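Local coordinates for hypothetical protein BA_2335 (Bacillus anthracis, PDB 4H4N) that is of unknown function, a small all-beta protein of the BA_2335-like family, at residues 6-14 against 48-59. Sequence-based numbering, arbitrary orientation. Where two conformers were deposited one is given.
Sequences KKPIAFKVP and ITRYPNYTKYET
The Y51 ring reaches the 6-9 backbone because its CG sits between the backbone N and the carbonyl carbon (chi1 50°), which brings the hydroxyl to K7, while K6 runs past the ring the other way on a side chain extended beyond CG, which carries its amine to the Y51 carbonyl. Y51 OH donates to K7 O at 2.6 Å, on a lone pair in the carbonyl plane, with that oxygen also in the plane of the tyrosine ring at its edge. K6 NZ donates to Y51 O at 2.7 Å, again in the carbonyl plane, and K6 CE brushes N53 OD1. The Y51 ring is held between two aliphatic groups: K6 CD lies over one face, and I9 CD1 stands over the opposite one, 3.9 Å from the centroid and 19° off the normal, a CH-pi contact. I9 CD1 also comes within 3.6 Å of Y54 OH.

In the fold, strand 9-13 pairs antiparallel with 44-48 in a two-stranded sheet, and 48-59 leads from that sheet to the last strand, 56-63, of a three-stranded one. I9 and I48 form a hydrogen-bonded pair: I9 N gives to I48 O at 2.9 Å and I48 N to I9 O at 2.8 Å, both nearly straight at hydrogen. Strands 9-13 and 56-59 themselves do not pair; their axes pass 10.7 Å apart, and contact between them is made by side chains. F11 presents its edge to a face of Y57, centroids 5.3 Å apart and planes at 74°, and I48 CG1 and T59 CG2 approach the phenyl ring obliquely. Beyond this pair, F11 also packs on L19 and V21 of strand 17-24, and Y57 on F23.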
# COMPACT_ATOMS: atom_id res chain seq x y z
N LYS A 6 -4.74 -12.93 10.60
CA LYS A 6 -4.26 -11.86 9.68
C LYS A 6 -3.75 -12.45 8.38
O LYS A 6 -2.56 -12.69 8.19
CB LYS A 6 -3.16 -11.03 10.34
CG LYS A 6 -3.64 -10.15 11.47
CD LYS A 6 -2.49 -9.33 12.02
CE LYS A 6 -2.93 -8.44 13.17
NZ LYS A 6 -1.77 -7.76 13.80
N LYS A 7 -4.68 -12.70 7.47
CA LYS A 7 -4.34 -13.25 6.18
C LYS A 7 -3.63 -12.18 5.33
O LYS A 7 -3.76 -10.98 5.59
CB LYS A 7 -5.60 -13.71 5.46
CG LYS A 7 -6.24 -14.97 6.05
CD LYS A 7 -7.61 -15.24 5.41
CE LYS A 7 -8.19 -16.59 5.84
NZ LYS A 7 -9.55 -16.82 5.26
N PRO A 8 -2.85 -12.62 4.33
CA PRO A 8 -2.22 -11.65 3.44
C PRO A 8 -3.26 -10.76 2.76
O PRO A 8 -4.39 -11.20 2.52
CB PRO A 8 -1.55 -12.55 2.39
CG PRO A 8 -1.19 -13.77 3.15
CD PRO A 8 -2.33 -13.98 4.11
N ILE A 9 -2.90 -9.50 2.53
CA ILE A 9 -3.71 -8.59 1.73
C ILE A 9 -2.86 -8.32 0.49
O ILE A 9 -1.69 -7.96 0.60
CB ILE A 9 -4.07 -7.27 2.44
CG1 ILE A 9 -4.68 -7.52 3.81
CG2 ILE A 9 -5.02 -6.46 1.58
CD1 ILE A 9 -4.77 -6.26 4.66
N ALA A 10 -3.45 -8.50 -0.70
CA ALA A 10 -2.75 -8.34 -1.96
C ALA A 10 -3.02 -6.97 -2.54
O ALA A 10 -4.15 -6.47 -2.49
CB ALA A 10 -3.18 -9.42 -2.94
N PHE A 11 -2.00 -6.41 -3.19
CA PHE A 11 -2.05 -5.10 -3.82
C PHE A 11 -1.39 -5.12 -5.18
O PHE A 11 -0.35 -5.72 -5.36
CB PHE A 11 -1.33 -4.06 -2.95
CG PHE A 11 -1.98 -3.85 -1.64
CD1 PHE A 11 -3.07 -3.01 -1.55
CD2 PHE A 11 -1.55 -4.51 -0.52
CE1 PHE A 11 -3.72 -2.83 -0.35
CE2 PHE A 11 -2.17 -4.32 0.70
CZ PHE A 11 -3.27 -3.48 0.77
N LYS A 12 -2.00 -4.44 -6.14
CA LYS A 12 -1.41 -4.27 -7.46
C LYS A 12 -0.72 -2.92 -7.49
O LYS A 12 -1.35 -1.88 -7.29
CB LYS A 12 -2.47 -4.34 -8.55
CG LYS A 12 -1.89 -4.22 -9.94
CD LYS A 12 -2.91 -4.58 -11.00
CE LYS A 12 -4.07 -3.61 -11.02
NZ LYS A 12 -5.10 -3.99 -12.00
N VAL A 13 0.57 -2.92 -7.75
CA VAL A 13 1.33 -1.70 -7.80
C VAL A 13 1.52 -1.35 -9.27
O VAL A 13 2.08 -2.14 -10.03
CB VAL A 13 2.68 -1.83 -7.11
CG1 VAL A 13 3.36 -0.47 -7.04
CG2 VAL A 13 2.51 -2.43 -5.71
N PRO A 14 1.08 -0.17 -9.70
CA PRO A 14 1.24 0.18 -11.10
C PRO A 14 2.70 0.32 -11.50
O PRO A 14 3.58 0.44 -10.65
CB PRO A 14 0.51 1.52 -11.22
CG PRO A 14 -0.43 1.56 -10.10
CD PRO A 14 0.27 0.84 -8.98
N ILE A 48 0.94 -7.96 1.58
CA ILE A 48 1.32 -7.42 2.88
C ILE A 48 0.80 -8.47 3.87
O ILE A 48 -0.40 -8.78 3.90
CB ILE A 48 0.69 -6.04 3.14
CG1 ILE A 48 1.24 -4.97 2.18
CG2 ILE A 48 0.90 -5.63 4.59
CD1 ILE A 48 2.72 -4.66 2.35
N THR A 49 1.70 -9.02 4.69
CA THR A 49 1.35 -10.07 5.62
C THR A 49 1.41 -9.63 7.08
O THR A 49 0.90 -10.32 7.95
CB THR A 49 2.27 -11.29 5.42
OG1 THR A 49 3.63 -10.91 5.61
CG2 THR A 49 2.10 -11.84 4.01
N ARG A 50 2.02 -8.48 7.34
CA ARG A 50 2.13 -7.93 8.68
C ARG A 50 1.45 -6.59 8.68
O ARG A 50 1.76 -5.72 7.88
CB ARG A 50 3.60 -7.81 9.09
CG ARG A 50 4.32 -9.17 9.10
CD ARG A 50 5.73 -9.12 9.63
NE ARG A 50 5.76 -8.74 11.03
CZ ARG A 50 6.87 -8.61 11.76
NH1 ARG A 50 8.06 -8.81 11.20
NH2 ARG A 50 6.81 -8.25 13.03
N TYR A 51 0.53 -6.42 9.60
CA TYR A 51 -0.22 -5.20 9.71
C TYR A 51 -0.94 -5.22 11.04
O TYR A 51 -1.27 -6.28 11.55
CB TYR A 51 -1.21 -5.02 8.53
CG TYR A 51 -2.09 -6.20 8.26
CD1 TYR A 51 -3.29 -6.38 8.94
CD2 TYR A 51 -1.77 -7.12 7.27
CE1 TYR A 51 -4.11 -7.46 8.67
CE2 TYR A 51 -2.59 -8.21 6.99
CZ TYR A 51 -3.77 -8.36 7.69
OH TYR A 51 -4.62 -9.40 7.42
N PRO A 52 -1.23 -4.04 11.58
CA PRO A 52 -1.96 -3.99 12.83
C PRO A 52 -3.43 -4.29 12.62
O PRO A 52 -3.93 -4.25 11.49
CB PRO A 52 -1.81 -2.53 13.25
CG PRO A 52 -1.67 -1.79 11.99
CD PRO A 52 -0.89 -2.69 11.10
N ASN A 53 -4.13 -4.59 13.70
CA ASN A 53 -5.57 -4.67 13.63
C ASN A 53 -6.05 -3.34 13.08
O ASN A 53 -5.52 -2.29 13.42
CB ASN A 53 -6.18 -4.95 15.00
CG ASN A 53 -5.87 -6.35 15.51
OD1 ASN A 53 -5.54 -7.25 14.73
ND2 ASN A 53 -5.99 -6.54 16.81
N TYR A 54 -7.02 -3.39 12.17
CA TYR A 54 -7.48 -2.19 11.46
C TYR A 54 -8.96 -2.27 11.16
O TYR A 54 -9.55 -3.34 11.15
CB TYR A 54 -6.68 -2.00 10.14
CG TYR A 54 -7.02 -3.00 9.07
CD1 TYR A 54 -6.43 -4.25 9.03
CD2 TYR A 54 -7.97 -2.71 8.10
CE1 TYR A 54 -6.76 -5.16 8.05
CE2 TYR A 54 -8.31 -3.62 7.12
CZ TYR A 54 -7.71 -4.84 7.10
OH TYR A 54 -8.07 -5.75 6.12
N THR A 55 -9.54 -1.11 10.88
CA THR A 55 -10.93 -1.01 10.48
C THR A 55 -11.07 -0.94 8.96
O THR A 55 -11.92 -1.64 8.39
CB THR A 55 -11.58 0.18 11.18
OG1 THR A 55 -11.48 -0.00 12.61
CG2 THR A 55 -13.00 0.33 10.78
N LYS A 56 -10.27 -0.10 8.32
CA LYS A 56 -10.24 -0.08 6.85
C LYS A 56 -8.85 0.37 6.43
O LYS A 56 -8.06 0.83 7.25
CB LYS A 56 -11.27 0.85 6.23
CG LYS A 56 -10.99 2.31 6.45
CD LYS A 56 -11.74 3.18 5.45
CE LYS A 56 -11.39 4.64 5.63
NZ LYS A 56 -12.07 5.47 4.59
N TYR A 57 -8.55 0.18 5.15
CA TYR A 57 -7.36 0.76 4.57
C TYR A 57 -7.75 1.56 3.34
O TYR A 57 -8.81 1.35 2.75
CB TYR A 57 -6.28 -0.30 4.24
CG TYR A 57 -6.65 -1.24 3.14
CD1 TYR A 57 -6.52 -0.87 1.82
CD2 TYR A 57 -7.13 -2.50 3.41
CE1 TYR A 57 -6.89 -1.70 0.78
CE2 TYR A 57 -7.49 -3.37 2.37
CZ TYR A 57 -7.36 -2.96 1.06
OH TYR A 57 -7.72 -3.82 0.04
N GLU A 58 -6.87 2.47 2.96
CA GLU A 58 -6.97 3.18 1.68
C GLU A 58 -5.59 3.16 1.04
O GLU A 58 -4.58 2.95 1.70
CB GLU A 58 -7.43 4.62 1.87
CG GLU A 58 -8.76 4.76 2.54
CD GLU A 58 -9.97 4.36 1.70
OE1 GLU A 58 -9.85 4.02 0.51
OE2 GLU A 58 -11.08 4.39 2.28
N THR A 59 -5.55 3.36 -0.27
CA THR A 59 -4.32 3.35 -1.02
C THR A 59 -4.13 4.63 -1.81
O THR A 59 -5.09 5.29 -2.23
CB THR A 59 -4.25 2.15 -1.98
OG1 THR A 59 -5.28 2.26 -2.96
CG2 THR A 59 -4.42 0.84 -1.25